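Local coordinates for lovastatin nonaketide synthase, polyketide synthase component (Aspergillus terreus, PDB 7CPX), which builds the dihydromonacolin L nonaketide of lovastatin biosynthesis as an iterative multidomain polyketide synthase, elongating, methylating and reducing the growing chain in complex with lovC, at residues P1290-T1295 with L1423-E1428; T1470-G1475 with P1495-R1500; G1594-D1599 with H1618-T1623. The protein carries 2 engineered substitutions. All blocks are in the same frame, centred on the assembly; numbering follows the deposited sequence.

Contact 1: residues P1290-T1295 with L1423-E1428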
loop_
_atom_site.group_PDB
_atom_site.type_symbol
_atom_site.label_atom_id
_atom_site.label_comp_id
_atom_site.label_asym_id
_atom_site.label_seq_id
_atom_site.Cartn_x
_atom_site.Cartn_y
_atom_site.Cartn_z
ATOM N N PRO A 1290 -3.614 -70.248 -30.344
ATOM C CA PRO A 1290 -4.317 -70.062 -31.625
ATOM C C PRO A 1290 -4.300 -68.629 -32.122
ATOM O O PRO A 1290 -4.247 -68.405 -33.338
ATOM C CB PRO A 1290 -5.743 -70.538 -31.314
ATOM C CG PRO A 1290 -5.593 -71.462 -30.162
ATOM C CD PRO A 1290 -4.470 -70.907 -29.342
ATOM N N GLU A 1291 -4.346 -67.648 -31.218
ATOM C CA GLU A 1291 -4.316 -66.253 -31.637
ATOM C C GLU A 1291 -3.045 -65.912 -32.400
ATOM O O GLU A 1291 -3.040 -64.949 -33.175
ATOM C CB GLU A 1291 -4.448 -65.340 -30.416
ATOM C CG GLU A 1291 -4.348 -63.855 -30.730
ATOM C CD GLU A 1291 -4.566 -62.989 -29.506
ATOM O OE1 GLU A 1291 -4.821 -63.548 -28.419
ATOM O OE2 GLU A 1291 -4.483 -61.749 -29.630
ATOM N N TYR A 1292 -1.972 -66.676 -32.199
ATOM C CA TYR A 1292 -0.691 -66.420 -32.843
ATOM C C TYR A 1292 -0.351 -67.478 -33.887
ATOM O O TYR A 1292 0.828 -67.708 -34.174
ATOM C CB TYR A 1292 0.410 -66.334 -31.787
ATOM C CG TYR A 1292 0.119 -65.324 -30.699
ATOM C CD1 TYR A 1292 -0.428 -64.085 -31.003
ATOM C CD2 TYR A 1292 0.378 -65.615 -29.367
ATOM C CE1 TYR A 1292 -0.700 -63.162 -30.014
ATOM C CE2 TYR A 1292 0.108 -64.698 -28.370
ATOM C CZ TYR A 1292 -0.432 -63.474 -28.699
ATOM O OH TYR A 1292 -0.702 -62.555 -27.711
ATOM N N TRP A 1293 -1.358 -68.141 -34.446
ATOM C CA TRP A 1293 -1.142 -69.021 -35.582
ATOM C C TRP A 1293 -0.997 -68.203 -36.860
ATOM O O TRP A 1293 -1.320 -67.012 -36.910
ATOM C CB TRP A 1293 -2.301 -70.010 -35.731
ATOM C CG TRP A 1293 -2.308 -71.110 -34.717
ATOM C CD1 TRP A 1293 -1.320 -71.416 -33.829
ATOM C CD2 TRP A 1293 -3.360 -72.054 -34.487
ATOM N NE1 TRP A 1293 -1.690 -72.492 -33.061
ATOM C CE2 TRP A 1293 -2.939 -72.903 -33.445
ATOM C CE3 TRP A 1293 -4.618 -72.263 -35.060
ATOM C CZ2 TRP A 1293 -3.731 -73.943 -32.964
ATOM C CZ3 TRP A 1293 -5.401 -73.296 -34.582
ATOM C CH2 TRP A 1293 -4.955 -74.123 -33.545
ATOM N N ALA A 1294 -0.502 -68.858 -37.905
ATOM C CA ALA A 1294 -0.416 -68.234 -39.221
ATOM C C ALA A 1294 -1.827 -68.109 -39.777
ATOM O O ALA A 1294 -2.387 -69.069 -40.312
ATOM C CB ALA A 1294 0.476 -69.054 -40.147
ATOM N N THR A 1295 -2.411 -66.920 -39.647
ATOM C CA THR A 1295 -3.790 -66.717 -40.061
ATOM C C THR A 1295 -3.951 -67.015 -41.549
ATOM O O THR A 1295 -2.978 -67.142 -42.298
ATOM C CB THR A 1295 -4.238 -65.286 -39.757
ATOM O OG1 THR A 1295 -5.613 -65.124 -40.131
ATOM C CG2 THR A 1295 -3.391 -64.275 -40.515
ATOM N N LEU A 1423 7.234 -63.533 -32.467
ATOM C CA LEU A 1423 7.520 -62.578 -31.402
ATOM C C LEU A 1423 6.450 -62.617 -30.317
ATOM O O LEU A 1423 6.759 -62.434 -29.133
ATOM C CB LEU A 1423 7.648 -61.172 -31.989
ATOM C CG LEU A 1423 8.650 -60.234 -31.314
ATOM C CD1 LEU A 1423 10.050 -60.824 -31.342
ATOM C CD2 LEU A 1423 8.640 -58.876 -31.994
ATOM N N HIS A 1424 5.192 -62.852 -30.694
ATOM C CA HIS A 1424 4.149 -63.046 -29.690
ATOM C C HIS A 1424 4.444 -64.268 -28.829
ATOM O O HIS A 1424 4.297 -64.230 -27.600
ATOM C CB HIS A 1424 2.786 -63.193 -30.367
ATOM C CG HIS A 1424 2.287 -61.937 -31.010
ATOM N ND1 HIS A 1424 1.754 -60.893 -30.286
ATOM C CD2 HIS A 1424 2.230 -61.562 -32.309
ATOM C CE1 HIS A 1424 1.394 -59.926 -31.112
ATOM N NE2 HIS A 1424 1.673 -60.308 -32.345
ATOM N N TYR A 1425 4.856 -65.369 -29.461
ATOM C CA TYR A 1425 5.243 -66.554 -28.705
ATOM C C TYR A 1425 6.449 -66.273 -27.823
ATOM O O TYR A 1425 6.549 -66.814 -26.718
ATOM C CB TYR A 1425 5.547 -67.712 -29.657
ATOM C CG TYR A 1425 4.329 -68.326 -30.311
ATOM C CD1 TYR A 1425 3.135 -68.461 -29.619
ATOM C CD2 TYR A 1425 4.377 -68.776 -31.623
ATOM C CE1 TYR A 1425 2.028 -69.023 -30.210
ATOM C CE2 TYR A 1425 3.270 -69.338 -32.225
ATOM C CZ TYR A 1425 2.097 -69.459 -31.513
ATOM O OH TYR A 1425 0.986 -70.019 -32.101
ATOM N N ALA A 1426 7.380 -65.445 -28.298
ATOM C CA ALA A 1426 8.512 -65.055 -27.468
ATOM C C ALA A 1426 8.044 -64.293 -26.238
ATOM O O ALA A 1426 8.546 -64.519 -25.131
ATOM C CB ALA A 1426 9.494 -64.210 -28.277
ATOM N N ARG A 1427 7.088 -63.380 -26.412
ATOM C CA ARG A 1427 6.541 -62.677 -25.256
ATOM C C ARG A 1427 5.885 -63.654 -24.292
ATOM O O ARG A 1427 6.052 -63.539 -23.076
ATOM C CB ARG A 1427 5.530 -61.613 -25.681
ATOM C CG ARG A 1427 5.029 -60.782 -24.498
ATOM C CD ARG A 1427 3.720 -60.061 -24.775
ATOM N NE ARG A 1427 3.730 -59.311 -26.026
ATOM C CZ ARG A 1427 3.113 -59.686 -27.139
ATOM N NH1 ARG A 1427 2.433 -60.819 -27.209
ATOM N NH2 ARG A 1427 3.173 -58.898 -28.208
ATOM N N GLU A 1428 5.123 -64.613 -24.817
ATOM C CA GLU A 1428 4.471 -65.590 -23.951
ATOM C C GLU A 1428 5.501 -66.391 -23.162
ATOM O O GLU A 1428 5.358 -66.600 -21.951
ATOM C CB GLU A 1428 3.592 -66.523 -24.784
ATOM C CG GLU A 1428 2.416 -65.839 -25.459
ATOM C CD GLU A 1428 1.346 -65.411 -24.475
ATOM O OE1 GLU A 1428 1.506 -65.674 -23.265
ATOM O OE2 GLU A 1428 0.341 -64.811 -24.913
#
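Aromatic contacts dominate, and Tyr-1292 makes most of them. His-1424 CB sits over the centre of the Tyr-1292 ring, a CH-pi contact with CB 3.2 Å from the centroid. The imidazole of His-1424 continues across the same face with its plane only 10° from that of Tyr-1292, but it is slid so far that the two rings barely overlap. Tyr-1425 meets the phenol differently: the planes stand at 84°, and the edge of Tyr-1292 is directed at the face of Tyr-1425 in an offset edge-to-face pair. CG beside the backbone N (chi1 -54°) turns the phenol onto His-1424; Tyr-1292 CB lies over the Tyr-1425 face, 3.5 Å from CE1.

Polar groups gather at the far rim. Glu-1428 OE2 lies near the phenol plane, 3.5 Å from Tyr-1292 CE2, and Arg-1427 NH1 comes obliquely within 3.6 Å of Tyr-1292 OH. The same NH1 donates to His-1424 ND1 (3.2 Å), which limits rotation of the imidazole. The Tyr-1425 hydroxyl hydrogen-bonds to Asn-1289 O, outside both segments.

The result is an aromatic cluster that seats the loop after edge strand 1286-1287 on helix 1420-1436, the helix preceding the first strand of the Rossmann-like methyltransferase core.

Contact 2: residues T1470-G1475 with P1495-R1500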
loop_
_atom_site.group_PDB
_atom_site.type_symbol
_atom_site.label_atom_id
_atom_site.label_comp_id
_atom_site.label_asym_id
_atom_site.label_seq_id
_atom_site.Cartn_x
_atom_site.Cartn_y
_atom_site.Cartn_z
ATOM N N THR A 1470 21.040 -54.975 -24.894
ATOM C CA THR A 1470 22.333 -55.307 -25.468
ATOM C C THR A 1470 22.213 -55.533 -26.966
ATOM O O THR A 1470 21.227 -56.100 -27.446
ATOM C CB THR A 1470 22.917 -56.551 -24.790
ATOM O OG1 THR A 1470 23.428 -56.197 -23.499
ATOM C CG2 THR A 1470 24.025 -57.158 -25.620
ATOM N N ASP A 1471 23.231 -55.080 -27.693
ATOM C CA ASP A 1471 23.374 -55.358 -29.113
ATOM C C ASP A 1471 24.847 -55.218 -29.461
ATOM O O ASP A 1471 25.624 -54.616 -28.714
ATOM C CB ASP A 1471 22.514 -54.420 -29.968
ATOM C CG ASP A 1471 22.507 -54.807 -31.438
ATOM O OD1 ASP A 1471 23.576 -55.174 -31.969
ATOM O OD2 ASP A 1471 21.429 -54.748 -32.064
ATOM N N ILE A 1472 25.225 -55.785 -30.608
ATOM C CA ILE A 1472 26.614 -55.718 -31.040
ATOM C C ILE A 1472 27.054 -54.277 -31.253
ATOM O O ILE A 1472 28.251 -53.979 -31.187
ATOM C CB ILE A 1472 26.820 -56.557 -32.319
ATOM C CG1 ILE A 1472 26.436 -58.019 -32.068
ATOM C CG2 ILE A 1472 28.266 -56.470 -32.785
ATOM C CD1 ILE A 1472 25.049 -58.388 -32.554
ATOM N N SER A 1473 26.112 -53.370 -31.503
ATOM C CA SER A 1473 26.400 -51.957 -31.706
ATOM C C SER A 1473 25.635 -51.123 -30.688
ATOM O O SER A 1473 24.461 -51.386 -30.411
ATOM C CB SER A 1473 26.027 -51.518 -33.124
ATOM O OG SER A 1473 26.304 -50.141 -33.319
ATOM N N THR A 1474 26.308 -50.112 -30.137
ATOM C CA THR A 1474 25.701 -49.231 -29.146
ATOM C C THR A 1474 24.765 -48.197 -29.759
ATOM O O THR A 1474 24.055 -47.513 -29.013
ATOM C CB THR A 1474 26.788 -48.500 -28.351
ATOM O OG1 THR A 1474 27.634 -47.773 -29.250
ATOM C CG2 THR A 1474 27.624 -49.483 -27.555
ATOM N N GLY A 1475 24.740 -48.073 -31.087
ATOM C CA GLY A 1475 23.962 -47.015 -31.708
ATOM C C GLY A 1475 22.493 -47.054 -31.338
ATOM O O GLY A 1475 21.847 -46.008 -31.235
ATOM N N PRO A 1495 26.837 -52.969 -24.499
ATOM C CA PRO A 1495 26.991 -53.711 -25.752
ATOM C C PRO A 1495 27.715 -55.032 -25.557
ATOM O O PRO A 1495 28.605 -55.174 -24.717
ATOM C CB PRO A 1495 27.829 -52.754 -26.609
ATOM C CG PRO A 1495 28.701 -52.071 -25.615
ATOM C CD PRO A 1495 27.882 -51.939 -24.349
ATOM N N LEU A 1496 27.317 -56.013 -26.364
ATOM C CA LEU A 1496 27.940 -57.328 -26.339
ATOM C C LEU A 1496 28.137 -57.819 -27.763
ATOM O O LEU A 1496 27.204 -57.784 -28.571
ATOM C CB LEU A 1496 27.088 -58.337 -25.562
ATOM C CG LEU A 1496 27.712 -59.716 -25.340
ATOM C CD1 LEU A 1496 28.839 -59.652 -24.324
ATOM C CD2 LEU A 1496 26.653 -60.711 -24.901
ATOM N N ASP A 1497 29.349 -58.276 -28.061
ATOM C CA ASP A 1497 29.634 -58.975 -29.310
ATOM C C ASP A 1497 29.550 -60.465 -29.011
ATOM O O ASP A 1497 30.445 -61.037 -28.384
ATOM C CB ASP A 1497 31.001 -58.580 -29.857
ATOM C CG ASP A 1497 31.294 -59.212 -31.204
ATOM O OD1 ASP A 1497 30.412 -59.918 -31.738
ATOM O OD2 ASP A 1497 32.408 -59.003 -31.730
ATOM N N ILE A 1498 28.462 -61.099 -29.456
ATOM C CA ILE A 1498 28.274 -62.522 -29.187
ATOM C C ILE A 1498 29.431 -63.327 -29.756
ATOM O O ILE A 1498 29.713 -64.432 -29.280
ATOM C CB ILE A 1498 26.933 -63.064 -29.745
ATOM C CG1 ILE A 1498 26.020 -61.949 -30.268
ATOM C CG2 ILE A 1498 26.211 -63.857 -28.668
ATOM C CD1 ILE A 1498 24.683 -62.438 -30.777
ATOM N N ARG A 1499 30.114 -62.791 -30.765
ATOM C CA ARG A 1499 31.294 -63.421 -31.342
ATOM C C ARG A 1499 32.500 -63.356 -30.417
ATOM O O ARG A 1499 33.532 -63.960 -30.731
ATOM C CB ARG A 1499 31.627 -62.752 -32.677
ATOM C CG ARG A 1499 30.450 -62.674 -33.644
ATOM C CD ARG A 1499 30.657 -61.609 -34.708
ATOM N NE ARG A 1499 29.428 -61.334 -35.443
ATOM C CZ ARG A 1499 29.305 -60.409 -36.386
ATOM N NH1 ARG A 1499 30.325 -59.647 -36.744
ATOM N NH2 ARG A 1499 28.128 -60.243 -36.983
ATOM N N ARG A 1500 32.396 -62.646 -29.295
ATOM C CA ARG A 1500 33.505 -62.432 -28.380
ATOM C C ARG A 1500 33.087 -62.835 -26.972
ATOM O O ARG A 1500 31.902 -62.840 -26.631
ATOM C CB ARG A 1500 33.958 -60.965 -28.400
ATOM C CG ARG A 1500 35.089 -60.633 -27.442
ATOM C CD ARG A 1500 35.423 -59.154 -27.483
ATOM N NE ARG A 1500 36.422 -58.794 -26.485
ATOM C CZ ARG A 1500 36.781 -57.550 -26.197
ATOM N NH1 ARG A 1500 36.235 -56.513 -26.812
ATOM N NH2 ARG A 1500 37.707 -57.341 -25.266
#
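In the class I methyltransferase fold, neighbouring parallel strands end side by side at the cofactor edge of the sheet; here Asp-1471 and Leu-1496 join the chain leaving strand 1464-1469 to the chain leaving strand 1491-1493. The evidence is a single backbone hydrogen bond across the gap, Leu-1496 N to Asp-1471 O at 3.2 Å. Its donor stands 56° above the carbonyl plane, so this is not a regular strand bond. One residue on, Ile-1472 CA and Leu-1496 O make a CA-H...O contact of 3.3 Å.

Side chains add three further contacts. Thr-1470 puts CG2 anti to its own N, and this methyl meets Leu-1496 CB at 3.3 Å; the hydroxyl on the other branch hydrogen-bonds to Glu-1494 O. The methyl CG2 of Thr-1474 lies against the pyrrolidine of Pro-1495, 3.4 Å from CG. Farther along, Ile-1472 CD1 approaches Ile-1498 CG1 more loosely, at 4.3 Å.

Both segments turn immediately afterwards, and each is held by an aspartate. Asp-1471 OD1 accepts from Ser-1473 N at 3.1 Å, and Asp-1497 OD1 accepts from Arg-1499 N at 3.0 Å; both are Asx turns, and both oxygens are met from above the carboxylate plane (42° and 61°). A weak capping bond from Gly-1475 N to Ser-1473 OG leads towards helix 1475-1483.

The side chain of Asp-1471 touches residues of the glycine-rich GxGxxG-like turn. An acidic residue after the second strand, beside such a turn, is characteristic of class I methyltransferases, in which it usually holds the ribose hydroxyls of S-adenosylmethionine; the position of Asp-1471 is consistent with that pocket.

Contact 3: residues G1594-D1599 with H1618-T1623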
loop_
_atom_site.group_PDB
_atom_site.type_symbol
_atom_site.label_atom_id
_atom_site.label_comp_id
_atom_site.label_asym_id
_atom_site.label_seq_id
_atom_site.Cartn_x
_atom_site.Cartn_y
_atom_site.Cartn_z
ATOM N N GLY A 1594 26.720 -76.528 -23.568
ATOM C CA GLY A 1594 26.474 -76.501 -22.139
ATOM C C GLY A 1594 25.109 -75.983 -21.733
ATOM O O GLY A 1594 25.013 -75.029 -20.956
ATOM N N PHE A 1595 24.047 -76.597 -22.250
ATOM C CA PHE A 1595 22.686 -76.248 -21.873
ATOM C C PHE A 1595 21.872 -77.529 -21.722
ATOM O O PHE A 1595 22.384 -78.640 -21.884
ATOM C CB PHE A 1595 22.040 -75.318 -22.902
ATOM C CG PHE A 1595 22.578 -73.920 -22.893
ATOM C CD1 PHE A 1595 23.742 -73.608 -23.569
ATOM C CD2 PHE A 1595 21.901 -72.908 -22.239
ATOM C CE1 PHE A 1595 24.226 -72.322 -23.585
ATOM C CE2 PHE A 1595 22.385 -71.618 -22.244
ATOM C CZ PHE A 1595 23.550 -71.323 -22.916
ATOM N N SER A 1596 20.585 -77.363 -21.423
ATOM C CA SER A 1596 19.682 -78.476 -21.155
ATOM C C SER A 1596 18.963 -78.977 -22.401
ATOM O O SER A 1596 18.119 -79.871 -22.294
ATOM C CB SER A 1596 18.647 -78.063 -20.106
ATOM O OG SER A 1596 17.693 -79.090 -19.900
ATOM N N GLY A 1597 19.270 -78.427 -23.572
ATOM C CA GLY A 1597 18.562 -78.792 -24.781
ATOM C C GLY A 1597 17.317 -77.955 -24.990
ATOM O O GLY A 1597 16.996 -77.039 -24.226
ATOM N N VAL A 1598 16.592 -78.287 -26.056
ATOM C CA VAL A 1598 15.401 -77.535 -26.430
ATOM C C VAL A 1598 14.259 -77.912 -25.499
ATOM O O VAL A 1598 13.568 -78.914 -25.713
ATOM C CB VAL A 1598 15.020 -77.788 -27.900
ATOM C CG1 VAL A 1598 13.681 -77.151 -28.213
ATOM C CG2 VAL A 1598 16.093 -77.245 -28.822
ATOM N N ASP A 1599 14.055 -77.106 -24.456
ATOM C CA ASP A 1599 12.990 -77.375 -23.499
ATOM C C ASP A 1599 11.622 -76.983 -24.040
ATOM O O ASP A 1599 10.630 -77.661 -23.751
ATOM C CB ASP A 1599 13.267 -76.633 -22.191
ATOM C CG ASP A 1599 14.585 -77.035 -21.564
ATOM O OD1 ASP A 1599 14.970 -78.216 -21.692
ATOM O OD2 ASP A 1599 15.240 -76.169 -20.948
ATOM N N HIS A 1618 17.439 -74.437 -20.707
ATOM C CA HIS A 1618 18.053 -74.161 -19.418
ATOM C C HIS A 1618 19.569 -74.253 -19.528
ATOM O O HIS A 1618 20.110 -75.025 -20.324
ATOM C CB HIS A 1618 17.563 -75.144 -18.352
ATOM C CG HIS A 1618 16.077 -75.305 -18.309
ATOM N ND1 HIS A 1618 15.205 -74.308 -18.692
ATOM C CD2 HIS A 1618 15.307 -76.353 -17.934
ATOM C CE1 HIS A 1618 13.963 -74.733 -18.549
ATOM N NE2 HIS A 1618 13.996 -75.972 -18.091
ATOM N N ALA A 1619 20.255 -73.452 -18.712
ATOM C CA ALA A 1619 21.712 -73.518 -18.604
ATOM C C ALA A 1619 22.051 -74.690 -17.689
ATOM O O ALA A 1619 22.317 -74.539 -16.493
ATOM C CB ALA A 1619 22.277 -72.205 -18.080
ATOM N N ILE A 1620 22.039 -75.888 -18.275
ATOM C CA ILE A 1620 22.114 -77.100 -17.474
ATOM C C ILE A 1620 23.416 -77.138 -16.681
ATOM O O ILE A 1620 24.441 -76.569 -17.080
ATOM C CB ILE A 1620 21.974 -78.350 -18.358
ATOM C CG1 ILE A 1620 21.541 -79.549 -17.512
ATOM C CG2 ILE A 1620 23.285 -78.655 -19.065
ATOM C CD1 ILE A 1620 21.050 -80.724 -18.326
ATOM N N ASP A 1621 23.366 -77.824 -15.547
ATOM C CA ASP A 1621 24.485 -77.955 -14.624
ATOM C C ASP A 1621 24.217 -79.207 -13.791
ATOM O O ASP A 1621 23.422 -80.063 -14.195
ATOM C CB ASP A 1621 24.639 -76.677 -13.783
ATOM C CG ASP A 1621 26.023 -76.536 -13.180
ATOM O OD1 ASP A 1621 26.645 -77.573 -12.872
ATOM O OD2 ASP A 1621 26.489 -75.389 -13.016
ATOM N N ALA A 1622 24.900 -79.333 -12.653
ATOM C CA ALA A 1622 24.572 -80.375 -11.686
ATOM C C ALA A 1622 23.058 -80.515 -11.575
ATOM O O ALA A 1622 22.532 -81.629 -11.481
ATOM C CB ALA A 1622 25.184 -80.056 -10.322
ATOM N N THR A 1623 22.357 -79.381 -11.582
ATOM C CA THR A 1623 20.935 -79.093 -11.737
ATOM C C THR A 1623 20.049 -80.105 -11.023
ATOM O O THR A 1623 20.490 -80.796 -10.099
ATOM C CB THR A 1623 20.568 -79.044 -13.226
ATOM O OG1 THR A 1623 19.267 -78.465 -13.381
ATOM C CG2 THR A 1623 20.567 -80.444 -13.845
#
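At the end of the antiparallel hairpin that finishes a class I methyltransferase sheet, Phe-1595 and Ser-1596, from the loop leading into strand 1600-1602, pack on His-1618 to Ile-1620, where strand 1614-1618 runs out. The polar link is a backbone hydrogen bond from Ser-1596 N to His-1618 O, modelled at 2.6 Å with the donor tilted 20° from the carbonyl plane. The same oxygen lies near the plane of the Phe-1595 ring, at its edge and 3.4 Å from CD2.

Apolar groups pack around this bond. Phe-1595 CG is beside its backbone N (chi1 -72°), and the ring reaches along Ala-1619, with CD2 3.7 Å from CA and CE2 4.2 Å from CB. Leu-1538 and Met-1544 of nearby strands also touch this ring. Past Ala-1619, the centre of an inverse gamma turn, Ile-1620 leans over the loop, its CB 3.8 Å from Ser-1596 CB; Ser-1596 CB also lies 3.6 Å from His-1618 CB.

The model places the Asp-1599 carboxylate over one face of the His-1618 ring, but OD2 is too close to CG, so the pose is doubtful. A weak bond from Ser-1596 OG to Asp-1599 OD1, 3.4 Å long, spans the loop.

Arg-1535 of helix 1527-1537 serves both segments: it hydrogen-bonds to Ile-1620 O and, weakly, to Gly-1594 O. The contact thus joins the loop entering strand 1600-1602 to the chain leaving strand 1614-1618. In this hairpin the last strand runs antiparallel to its neighbours, the feature that sets the class I methyltransferase sheet apart from a classical Rossmann fold.

In the fold
All three contacts belong to the methyltransferase part of the chain and follow one another in series; none nests in or crosses another. Contact 1 comes first and closes a long excursion of 127 residues, 80 of them helical and none in a strand, bringing the loop after strand 1286-1287 back to helix 1420-1436, which leads into strand 1440-1445. In contact 2, the 19 residues between the segments carry the helix and second strand of a beta-alpha-beta crossover from strand 1464-1469. Contact 3 spans 18 residues, the final strand hairpin. Their centres are about 24 to 27 Å apart. Strand order relates them further: 1491-1493 and 1286-1287 bound the sheet, and strand 1600-1602 pairs with 1286-1287.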